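Local coordinates for protein beta-lactamase (Serratia marcescens, PDB 5GWA) that probably hydrolyses beta-lactam antibiotics to substituted beta-amino acids, as class A extended-spectrum beta-lactamases do, and is captured here with the inhibitor avibactam covalently bound, at residues His42-Ser47 with Val156-Trp161; Thr83-Lys88 with Asp112-Asp117; Val248-Ser253 with Lys262-Ile267. All coordinates share one frame; numbering follows the deposited sequence.

Interaction 1 of 3, residues His42-Ser47 with Val156-Trp161; sequences HYPMQS and VQYTNW. With NXL ((2S,5R)-1-formyl-5-[(sulfooxy)amino]piperidine-2-carboxamide), chain B.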
loop_
_atom_site.group_PDB
_atom_site.type_symbol
_atom_site.label_atom_id
_atom_site.label_comp_id
_atom_site.label_asym_id
_atom_site.label_seq_id
_atom_site.Cartn_x
_atom_site.Cartn_y
_atom_site.Cartn_z
ATOM N N HIS A 42 -23.977 10.209 -5.531
ATOM C CA HIS A 42 -22.611 10.662 -5.300
ATOM C C HIS A 42 -21.732 9.455 -4.998
ATOM O O HIS A 42 -21.994 8.696 -4.079
ATOM C CB HIS A 42 -22.569 11.659 -4.153
ATOM C CG HIS A 42 -23.175 12.973 -4.511
ATOM N ND1 HIS A 42 -23.210 14.054 -3.649
ATOM C CD2 HIS A 42 -23.741 13.391 -5.661
ATOM C CE1 HIS A 42 -23.757 15.082 -4.268
ATOM N NE2 HIS A 42 -24.083 14.714 -5.488
ATOM N N TYR A 43 -20.711 9.254 -5.810
ATOM C CA TYR A 43 -19.866 8.096 -5.693
ATOM C C TYR A 43 -18.498 8.504 -5.172
ATOM O O TYR A 43 -17.946 9.486 -5.596
ATOM C CB TYR A 43 -19.714 7.505 -7.098
ATOM C CG TYR A 43 -21.010 6.954 -7.634
ATOM C CD1 TYR A 43 -21.376 5.654 -7.378
ATOM C CD2 TYR A 43 -21.866 7.731 -8.372
ATOM C CE1 TYR A 43 -22.600 5.173 -7.775
ATOM C CE2 TYR A 43 -23.100 7.273 -8.777
ATOM C CZ TYR A 43 -23.455 5.980 -8.491
ATOM O OH TYR A 43 -24.670 5.492 -8.916
ATOM N N PRO A 44 -17.914 7.703 -4.287
ATOM C CA PRO A 44 -16.592 8.009 -3.816
ATOM C C PRO A 44 -15.560 7.747 -4.902
ATOM O O PRO A 44 -15.582 6.691 -5.543
ATOM C CB PRO A 44 -16.429 7.077 -2.617
ATOM C CG PRO A 44 -17.355 5.944 -2.897
ATOM C CD PRO A 44 -18.515 6.543 -3.614
ATOM N N MET A 45 -14.718 8.734 -5.138
ATOM C CA MET A 45 -13.778 8.677 -6.267
ATOM C C MET A 45 -12.567 7.751 -6.016
ATOM O O MET A 45 -12.005 7.192 -6.984
ATOM C CB MET A 45 -13.279 10.076 -6.623
ATOM C CG MET A 45 -14.322 10.914 -7.284
ATOM S SD MET A 45 -13.682 12.451 -7.947
ATOM C CE MET A 45 -13.520 13.433 -6.471
ATOM N N GLN A 46 -12.109 7.687 -4.764
ATOM C CA GLN A 46 -10.804 7.135 -4.362
ATOM C C GLN A 46 -9.756 7.621 -5.353
ATOM O O GLN A 46 -9.766 8.812 -5.689
ATOM C CB GLN A 46 -10.873 5.638 -4.276
ATOM C CG GLN A 46 -11.483 5.122 -3.003
ATOM C CD GLN A 46 -10.600 5.340 -1.799
ATOM O OE1 GLN A 46 -9.481 5.835 -1.901
ATOM N NE2 GLN A 46 -11.139 5.009 -0.605
ATOM N N SER A 47 -8.943 6.737 -5.901
ATOM C CA SER A 47 -7.759 7.180 -6.637
ATOM C C SER A 47 -8.081 7.817 -7.983
ATOM O O SER A 47 -7.183 8.440 -8.564
ATOM C CB SER A 47 -6.763 6.054 -6.893
ATOM O OG SER A 47 -6.082 5.626 -5.710
ATOM N N VAL A 156 -14.129 9.280 5.360
ATOM C CA VAL A 156 -13.532 10.449 4.716
ATOM C C VAL A 156 -13.537 10.324 3.181
ATOM O O VAL A 156 -13.714 11.311 2.454
ATOM C CB VAL A 156 -12.108 10.704 5.218
ATOM C CG1 VAL A 156 -11.485 11.872 4.474
ATOM C CG2 VAL A 156 -12.100 10.958 6.728
ATOM N N GLN A 157 -13.437 9.101 2.686
ATOM C CA GLN A 157 -13.510 8.862 1.230
ATOM C C GLN A 157 -14.786 9.380 0.562
ATOM O O GLN A 157 -14.776 9.727 -0.596
ATOM C CB GLN A 157 -13.333 7.375 0.879
ATOM C CG GLN A 157 -14.429 6.465 1.420
ATOM C CD GLN A 157 -14.056 5.010 1.322
ATOM O OE1 GLN A 157 -13.855 4.485 0.218
ATOM N NE2 GLN A 157 -14.171 4.306 2.438
ATOM N N TYR A 158 -15.911 9.389 1.286
ATOM C CA TYR A 158 -17.146 9.830 0.698
ATOM C C TYR A 158 -17.161 11.362 0.493
ATOM O O TYR A 158 -18.007 11.873 -0.252
ATOM C CB TYR A 158 -18.370 9.350 1.516
ATOM C CG TYR A 158 -18.554 7.845 1.523
ATOM C CD1 TYR A 158 -19.313 7.219 0.552
ATOM C CD2 TYR A 158 -17.982 7.076 2.519
ATOM C CE1 TYR A 158 -19.500 5.831 0.566
ATOM C CE2 TYR A 158 -18.144 5.711 2.543
ATOM C CZ TYR A 158 -18.889 5.098 1.548
ATOM O OH TYR A 158 -19.070 3.741 1.606
ATOM N N THR A 159 -16.237 12.088 1.135
ATOM C CA THR A 159 -16.153 13.523 0.894
ATOM C C THR A 159 -15.519 13.872 -0.432
ATOM O O THR A 159 -15.637 15.006 -0.913
ATOM C CB THR A 159 -15.444 14.291 2.025
ATOM O OG1 THR A 159 -14.046 13.973 2.065
ATOM C CG2 THR A 159 -16.061 13.962 3.353
ATOM N N ASN A 160 -14.788 12.918 -1.001
ATOM C CA ASN A 160 -14.237 13.041 -2.340
ATOM C C ASN A 160 -15.163 12.319 -3.318
ATOM O O ASN A 160 -14.960 11.149 -3.645
ATOM C CB ASN A 160 -12.864 12.398 -2.428
ATOM C CG ASN A 160 -11.798 13.169 -1.709
ATOM O OD1 ASN A 160 -11.784 14.395 -1.706
ATOM N ND2 ASN A 160 -10.853 12.467 -1.162
ATOM N N TRP A 161 -16.223 13.000 -3.731
ATOM C CA TRP A 161 -17.295 12.354 -4.480
ATOM C C TRP A 161 -17.499 12.964 -5.840
ATOM O O TRP A 161 -17.048 14.094 -6.115
ATOM C CB TRP A 161 -18.619 12.403 -3.695
ATOM C CG TRP A 161 -19.105 13.810 -3.334
ATOM C CD1 TRP A 161 -19.067 14.390 -2.098
ATOM C CD2 TRP A 161 -19.846 14.711 -4.172
ATOM N NE1 TRP A 161 -19.614 15.661 -2.157
ATOM C CE2 TRP A 161 -20.134 15.862 -3.405
ATOM C CE3 TRP A 161 -20.291 14.661 -5.488
ATOM C CZ2 TRP A 161 -20.793 16.970 -3.945
ATOM C CZ3 TRP A 161 -20.972 15.762 -6.001
ATOM C CH2 TRP A 161 -21.213 16.886 -5.218
HETATM O OAC NXL B . -7.878 4.321 -5.197
HETATM C CAN NXL B . -6.668 4.493 -5.091
HETATM N N NXL B . -5.912 3.856 -4.316
HETATM C CAJ NXL B . -4.472 3.894 -4.466
HETATM C CA NXL B . -6.488 2.927 -3.354
HETATM C C NXL B . -6.301 3.292 -1.921
HETATM O O NXL B . -5.588 4.219 -1.584
HETATM N NAA NXL B . -6.852 2.444 -1.049
HETATM C CB NXL B . -5.935 1.550 -3.617
HETATM C CAH NXL B . -4.435 1.534 -3.793
HETATM C CAO NXL B . -3.979 2.522 -4.858
HETATM N NAK NXL B . -4.333 2.206 -6.257
HETATM O OAL NXL B . -5.364 1.407 -6.438
HETATM S SAR NXL B . -6.046 1.523 -7.805
HETATM O OAD NXL B . -5.466 0.456 -8.560
HETATM O OAE NXL B . -7.441 1.260 -7.853
HETATM O OAG NXL B . -5.936 3.112 -8.160
HETATM O O HOH W 1 -12.794 8.769 -2.343
#
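H42 and W161 lie face to face at the outer end of this contact, with the imidazole centroid 3.5 Å from that of the six-membered indole ring and the two planes only 7° apart. H42 is exposed and W161 partly so; this flat pair forms the solvent side, where a wide indole and a small polar ring can stack. W161 reaches the imidazole by placing CG between its own backbone N and carbonyl carbon (chi1 58°).

The inner part, by contrast, is buried and largely backbone. P44 and W161 form an antiparallel non-hydrogen-bonded pair, in which P44 needs no N-H. Beside it, M45 N donates to N160 O over 2.8 Å, almost straight, and W161 CA-H approaches Y43 O with CA and O 3.1 Å apart. M45 bends at chi3 and brings CE against W161 O, a flexible filler in a buried place. P44 CG also meets the Y158 ring obliquely.

Deeper still, Q46 NE2 donates to Q157 OE1 over 2.9 Å. The partner lies nearly in the Q46 amide plane, but the donor stands above the Q157 carbonyl plane, with the amides turned 80° apart. A water accepts from Q46 N and donates to Q157 O. The next residue, S47, carries the inhibitor, its OG bonded covalently to NXL CAN, and OG also hydrogen-bonds K50 NZ.

V156-N160 probably forms the end of the omega loop of class A enzymes, and W161 begins the strand after it. The loop segment follows helix 147-151, whose M150 touches Q157 and N160, and packs on strand 43-44, while W161 continues the small sheet to strand 141-142 and P44 rests on A229 of strand 227-237.

Interaction 2 of 3, residues Thr83-Lys88 with Asp112-Asp117; sequences TWSPLK and DNNGCD. With NXL ((2S,5R)-1-formyl-5-[(sulfooxy)amino]piperidine-2-carboxamide), chain B; SO4 (sulfate ion), chain D.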
loop_
_atom_site.group_PDB
_atom_site.type_symbol
_atom_site.label_atom_id
_atom_site.label_comp_id
_atom_site.label_asym_id
_atom_site.label_seq_id
_atom_site.Cartn_x
_atom_site.Cartn_y
_atom_site.Cartn_z
ATOM N N THR A 83 0.769 2.929 3.140
ATOM C CA THR A 83 -0.091 3.270 2.058
ATOM C C THR A 83 0.510 2.671 0.801
ATOM O O THR A 83 1.717 2.391 0.747
ATOM C CB THR A 83 -0.194 4.808 1.953
ATOM O OG1 THR A 83 -1.290 5.146 1.123
ATOM C CG2 THR A 83 1.065 5.441 1.384
ATOM N N TRP A 84 -0.317 2.434 -0.191
ATOM C CA TRP A 84 0.166 1.964 -1.474
ATOM C C TRP A 84 1.141 2.962 -2.085
ATOM O O TRP A 84 0.773 4.108 -2.344
ATOM C CB TRP A 84 -1.015 1.722 -2.406
ATOM C CG TRP A 84 -0.629 1.499 -3.846
ATOM C CD1 TRP A 84 -0.562 2.457 -4.819
ATOM C CD2 TRP A 84 -0.301 0.259 -4.491
ATOM N NE1 TRP A 84 -0.218 1.899 -6.021
ATOM C CE2 TRP A 84 -0.045 0.543 -5.849
ATOM C CE3 TRP A 84 -0.249 -1.073 -4.070
ATOM C CZ2 TRP A 84 0.255 -0.437 -6.773
ATOM C CZ3 TRP A 84 0.146 -2.028 -4.964
ATOM C CH2 TRP A 84 0.428 -1.711 -6.309
ATOM N N SER A 85 2.364 2.516 -2.378
ATOM C CA SER A 85 3.376 3.450 -2.871
ATOM C C SER A 85 4.555 2.763 -3.544
ATOM O O SER A 85 5.573 2.501 -2.915
ATOM C CB SER A 85 3.893 4.345 -1.754
ATOM O OG SER A 85 4.784 5.352 -2.247
ATOM N N PRO A 86 4.455 2.567 -4.847
ATOM C CA PRO A 86 5.642 2.155 -5.577
ATOM C C PRO A 86 6.833 3.101 -5.410
ATOM O O PRO A 86 7.977 2.629 -5.386
ATOM C CB PRO A 86 5.146 2.088 -7.024
ATOM C CG PRO A 86 3.664 1.795 -6.896
ATOM C CD PRO A 86 3.240 2.574 -5.677
ATOM N N LEU A 87 6.614 4.414 -5.300
ATOM C CA LEU A 87 7.752 5.321 -5.081
ATOM C C LEU A 87 8.515 4.968 -3.842
ATOM O O LEU A 87 9.760 5.056 -3.801
ATOM C CB LEU A 87 7.329 6.793 -4.938
ATOM C CG LEU A 87 7.015 7.461 -6.238
ATOM C CD1 LEU A 87 6.406 8.794 -5.879
ATOM C CD2 LEU A 87 8.239 7.637 -7.134
ATOM N N LYS A 88 7.802 4.653 -2.758
ATOM C CA LYS A 88 8.468 4.343 -1.520
ATOM C C LYS A 88 9.304 3.077 -1.678
ATOM O O LYS A 88 10.426 3.005 -1.204
ATOM C CB LYS A 88 7.480 4.205 -0.386
ATOM C CG LYS A 88 8.172 3.865 0.923
ATOM C CD LYS A 88 7.262 3.913 2.109
ATOM C CE LYS A 88 8.086 3.802 3.394
ATOM N NZ LYS A 88 9.038 4.931 3.621
ATOM N N ASP A 112 0.371 5.874 -7.170
ATOM C CA ASP A 112 1.052 6.130 -5.910
ATOM C C ASP A 112 0.327 7.097 -4.995
ATOM O O ASP A 112 -0.064 8.211 -5.411
ATOM C CB ASP A 112 2.452 6.665 -6.192
ATOM C CG ASP A 112 3.346 6.546 -5.003
ATOM O OD1 ASP A 112 3.264 7.378 -4.118
ATOM O OD2 ASP A 112 4.151 5.608 -4.975
ATOM N N ASN A 113 0.135 6.727 -3.735
ATOM C CA ASN A 113 -0.563 7.620 -2.795
ATOM C C ASN A 113 0.334 8.713 -2.245
ATOM O O ASN A 113 -0.154 9.813 -1.955
ATOM C CB ASN A 113 -1.189 6.825 -1.666
ATOM C CG ASN A 113 -2.479 6.140 -2.077
ATOM O OD1 ASN A 113 -3.144 6.549 -3.002
ATOM N ND2 ASN A 113 -2.864 5.117 -1.325
ATOM N N ASN A 114 1.623 8.426 -2.039
ATOM C CA ASN A 114 2.550 9.454 -1.567
ATOM C C ASN A 114 2.762 10.518 -2.629
ATOM O O ASN A 114 2.774 11.717 -2.325
ATOM C CB ASN A 114 3.865 8.831 -1.138
ATOM C CG ASN A 114 3.760 8.121 0.192
ATOM O OD1 ASN A 114 3.156 8.635 1.147
ATOM N ND2 ASN A 114 4.283 6.919 0.243
ATOM N N GLY A 115 2.904 10.086 -3.884
ATOM C CA GLY A 115 3.059 11.033 -4.994
ATOM C C GLY A 115 1.844 11.943 -5.093
ATOM O O GLY A 115 1.951 13.181 -5.289
ATOM N N CYS A 116 0.664 11.383 -4.883
ATOM C CA CYS A 116 -0.573 12.143 -4.874
ATOM C C CYS A 116 -0.494 13.288 -3.841
ATOM O O CYS A 116 -0.702 14.460 -4.154
ATOM C CB CYS A 116 -1.739 11.213 -4.555
ATOM S SG CYS A 116 -3.325 12.020 -4.300
ATOM N N ASP A 117 -0.138 12.956 -2.623
ATOM C CA ASP A 117 -0.127 13.948 -1.570
ATOM C C ASP A 117 1.011 14.938 -1.698
ATOM O O ASP A 117 0.820 16.117 -1.381
ATOM C CB ASP A 117 -0.185 13.279 -0.192
ATOM C CG ASP A 117 -1.544 12.652 0.099
ATOM O OD1 ASP A 117 -2.500 12.698 -0.729
ATOM O OD2 ASP A 117 -1.663 12.087 1.196
HETATM O OAC NXL B . -7.878 4.321 -5.197
HETATM C CAN NXL B . -6.668 4.493 -5.091
HETATM N N NXL B . -5.912 3.856 -4.316
HETATM C CAJ NXL B . -4.472 3.894 -4.466
HETATM C CA NXL B . -6.488 2.927 -3.354
HETATM C C NXL B . -6.301 3.292 -1.921
HETATM O O NXL B . -5.588 4.219 -1.584
HETATM N NAA NXL B . -6.852 2.444 -1.049
HETATM C CB NXL B . -5.935 1.550 -3.617
HETATM C CAH NXL B . -4.435 1.534 -3.793
HETATM C CAO NXL B . -3.979 2.522 -4.858
HETATM N NAK NXL B . -4.333 2.206 -6.257
HETATM O OAL NXL B . -5.364 1.407 -6.438
HETATM S SAR NXL B . -6.046 1.523 -7.805
HETATM O OAD NXL B . -5.466 0.456 -8.560
HETATM O OAE NXL B . -7.441 1.260 -7.853
HETATM O OAG NXL B . -5.936 3.112 -8.160
HETATM S S SO4 D . 10.344 3.300 6.492
HETATM O O1 SO4 D . 11.020 3.120 7.803
HETATM O O2 SO4 D . 10.080 1.988 5.911
HETATM O O3 SO4 D . 9.084 4.029 6.781
HETATM O O4 SO4 D . 11.154 4.165 5.584
#
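S85 and D112 meet through a hydroxyl-carboxylate bond at the centre of a buried polar network. S85 OG donates to D112 OD2 over 2.8 Å on the syn side of the carboxylate, and L87 N, in the first turn of helix 86-90, reaches the same oxygen, also at 2.8 Å, nearly along its C-O axis. D112 N-caps helix 113-123 through OD1, which takes G115 N on its anti side. The N-cap of helix 86-90 is S85, with OG accepting from K88 N as well as from N114 ND2. P86, without an N-H, suits the first turn.

Amide and indole N-H bonds form a second group. N113 ND2 lies 2.9 Å from T83 OG1, which is nearly in its amide plane, and its other hydrogen goes to the inhibitor oxygen NXL O; N113 OD1 accepts from K50 NZ. N113 N donates to W84 O over 3.0 Å at 164°, tying the backbones together, and W84 NE1 bonds to H110 O.

Apolar packing completes the contact. L87 CD1 lies 4.1 Å from G115 CA. W84, with CG anti to its backbone N (chi1 168°), lays one indole face under NXL CAO; T83 of the second subunit packs on the same indole.

S111, D112 and N113 make up the SDN motif of class A beta-lactamases: S111 and N113 line the inhibitor-filled active site, while D112 points its carboxylate into the helix starts behind them.

Interaction 3 of 3, residues Val248-Ser253 with Lys262-Ile267; sequences VYVSDS and KIIAEI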
loop_
_atom_site.group_PDB
_atom_site.type_symbol
_atom_site.label_atom_id
_atom_site.label_comp_id
_atom_site.label_asym_id
_atom_site.label_seq_id
_atom_site.Cartn_x
_atom_site.Cartn_y
_atom_site.Cartn_z
ATOM N N VAL A 248 -17.076 4.239 -14.673
ATOM C CA VAL A 248 -17.888 3.293 -13.926
ATOM C C VAL A 248 -17.457 3.293 -12.473
ATOM O O VAL A 248 -16.272 3.145 -12.163
ATOM C CB VAL A 248 -17.830 1.853 -14.494
ATOM C CG1 VAL A 248 -18.727 0.916 -13.702
ATOM C CG2 VAL A 248 -18.202 1.838 -15.976
ATOM N N TYR A 249 -18.425 3.464 -11.563
ATOM C CA TYR A 249 -18.177 3.449 -10.128
ATOM C C TYR A 249 -19.007 2.343 -9.495
ATOM O O TYR A 249 -20.226 2.408 -9.500
ATOM C CB TYR A 249 -18.595 4.785 -9.481
ATOM C CG TYR A 249 -17.863 5.948 -10.053
ATOM C CD1 TYR A 249 -18.304 6.578 -11.202
ATOM C CD2 TYR A 249 -16.718 6.442 -9.435
ATOM C CE1 TYR A 249 -17.628 7.662 -11.722
ATOM C CE2 TYR A 249 -15.967 7.439 -10.020
ATOM C CZ TYR A 249 -16.414 8.022 -11.153
ATOM O OH TYR A 249 -15.663 9.045 -11.646
ATOM N N VAL A 250 -18.371 1.242 -9.082
ATOM C CA VAL A 250 -19.074 0.202 -8.330
ATOM C C VAL A 250 -18.941 0.514 -6.854
ATOM O O VAL A 250 -17.845 0.438 -6.282
ATOM C CB VAL A 250 -18.479 -1.197 -8.642
ATOM C CG1 VAL A 250 -19.224 -2.269 -7.860
ATOM C CG2 VAL A 250 -18.487 -1.485 -10.129
ATOM N N SER A 251 -20.035 0.985 -6.231
ATOM C CA SER A 251 -19.939 1.508 -4.881
ATOM C C SER A 251 -20.735 0.699 -3.873
ATOM O O SER A 251 -21.667 0.014 -4.240
ATOM C CB SER A 251 -20.318 3.001 -4.826
ATOM O OG SER A 251 -21.723 3.185 -4.949
ATOM N N ASP A 252 -20.329 0.819 -2.610
ATOM C CA ASP A 252 -20.987 0.174 -1.479
ATOM C C ASP A 252 -21.399 -1.255 -1.770
ATOM O O ASP A 252 -22.569 -1.629 -1.741
ATOM C CB ASP A 252 -22.151 1.041 -1.021
ATOM C CG ASP A 252 -21.686 2.369 -0.468
ATOM O OD1 ASP A 252 -20.481 2.512 -0.159
ATOM O OD2 ASP A 252 -22.561 3.244 -0.252
ATOM N N SER A 253 -20.415 -2.019 -2.245
ATOM C CA SER A 253 -20.674 -3.324 -2.766
ATOM C C SER A 253 -20.462 -4.429 -1.741
ATOM O O SER A 253 -19.472 -4.457 -1.024
ATOM C CB SER A 253 -19.759 -3.581 -3.957
ATOM O OG SER A 253 -19.966 -4.872 -4.496
ATOM N N LYS A 262 -15.392 -7.327 -12.649
ATOM C CA LYS A 262 -16.130 -7.858 -13.753
ATOM C C LYS A 262 -17.320 -6.997 -14.139
ATOM O O LYS A 262 -17.593 -6.820 -15.319
ATOM C CB LYS A 262 -16.586 -9.279 -13.394
ATOM C CG LYS A 262 -17.349 -9.998 -14.481
ATOM C CD LYS A 262 -16.444 -10.412 -15.624
ATOM C CE LYS A 262 -15.796 -11.765 -15.366
ATOM N NZ LYS A 262 -14.740 -12.087 -16.373
ATOM N N ILE A 263 -17.947 -6.344 -13.152
ATOM C CA ILE A 263 -19.030 -5.411 -13.464
ATOM C C ILE A 263 -18.544 -4.302 -14.384
ATOM O O ILE A 263 -19.177 -3.983 -15.397
ATOM C CB ILE A 263 -19.645 -4.809 -12.198
ATOM C CG1 ILE A 263 -20.518 -5.859 -11.476
ATOM C CG2 ILE A 263 -20.519 -3.607 -12.526
ATOM C CD1 ILE A 263 -20.849 -5.519 -10.057
ATOM N N ILE A 264 -17.375 -3.753 -14.067
ATOM C CA ILE A 264 -16.808 -2.704 -14.921
ATOM C C ILE A 264 -16.494 -3.225 -16.314
ATOM O O ILE A 264 -16.840 -2.592 -17.328
ATOM C CB ILE A 264 -15.526 -2.094 -14.299
ATOM C CG1 ILE A 264 -15.829 -1.556 -12.888
ATOM C CG2 ILE A 264 -14.975 -0.979 -15.192
ATOM C CD1 ILE A 264 -14.624 -1.096 -12.102
ATOM N N ALA A 265 -15.880 -4.405 -16.361
ATOM C CA ALA A 265 -15.405 -4.989 -17.614
ATOM C C ALA A 265 -16.591 -5.311 -18.538
ATOM O O ALA A 265 -16.570 -5.028 -19.727
ATOM C CB ALA A 265 -14.576 -6.243 -17.324
ATOM N N GLU A 266 -17.654 -5.859 -17.942
ATOM C CA GLU A 266 -18.822 -6.271 -18.698
ATOM C C GLU A 266 -19.623 -5.071 -19.181
ATOM O O GLU A 266 -20.011 -5.026 -20.342
ATOM C CB GLU A 266 -19.714 -7.180 -17.883
ATOM C CG GLU A 266 -19.111 -8.550 -17.629
ATOM C CD GLU A 266 -19.272 -9.512 -18.797
ATOM O OE1 GLU A 266 -19.582 -9.090 -19.932
ATOM O OE2 GLU A 266 -19.054 -10.721 -18.555
ATOM N N ILE A 267 -19.763 -4.050 -18.341
ATOM C CA ILE A 267 -20.464 -2.826 -18.755
ATOM C C ILE A 267 -19.692 -2.157 -19.898
ATOM O O ILE A 267 -20.245 -1.749 -20.915
ATOM C CB ILE A 267 -20.715 -1.855 -17.576
ATOM C CG1 ILE A 267 -21.798 -2.424 -16.668
ATOM C CG2 ILE A 267 -21.131 -0.479 -18.075
ATOM C CD1 ILE A 267 -21.957 -1.703 -15.362
#
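V248 and V250 both hold CG1 anti to the backbone N (chi1 -178° and -180°), which sets CG2 beside that nitrogen; V248 thereby offers both methyls, CG1 to I264 and CG2 to I267, and V250 its CG2 to I263 and I264. This is the helix-on-sheet packing of the alpha/beta domain of serine beta-lactamases: strand 243-253 of the five-stranded antiparallel sheet carries helix 257-276 on one face. The strand and helix segments run roughly antiparallel, at 149°, with axes 8.8 Å apart at closest approach.

Valine suits the extended strand, while isoleucine is tolerated in the helix and supplies a broad apolar surface for the interface. V248 and I264 lie alongside one another, pointing in contrary senses, with V248 CG1 3.9 Å from I264 CG1. One turn along the helix from I263, I267 CG2 lies 4.3 Å from V248 CG2. All five side chains are buried, and the contact between them is purely apolar.

V22 of strand 21-28 extends this surface beneath I263 and I267, while Y14 and L15 of helix 4-15 touch I263 as well. One methyl, V250 CG2, touches both neighbouring isoleucines, 3.8 Å from I263 CG2 and equally 3.8 Å from I264 CG1.

In the fold
From the N terminus, interaction 1 opens first: strand 43-44 must wait through 108 intervening residues, about half of them helical, for its partner at 156-161. Interaction 2 is nested inside that loop and closes a much shorter one of 23 residues. Interaction 3 follows in series, joining the last strand of the large sheet to the C-terminal helix across only eight residues. Interactions 1 and 2 border the same inhibitor, with S47 OG 4.1 Å from N113 OD1. Interactions 1 and 3 touch through Y158 OH and D252 OD1, 2.6 Å apart and probably hydrogen-bonded. Interactions 2 and 3 stay about 15 Å apart at their nearest atoms, so interaction 1 bridges the active site and the sheet.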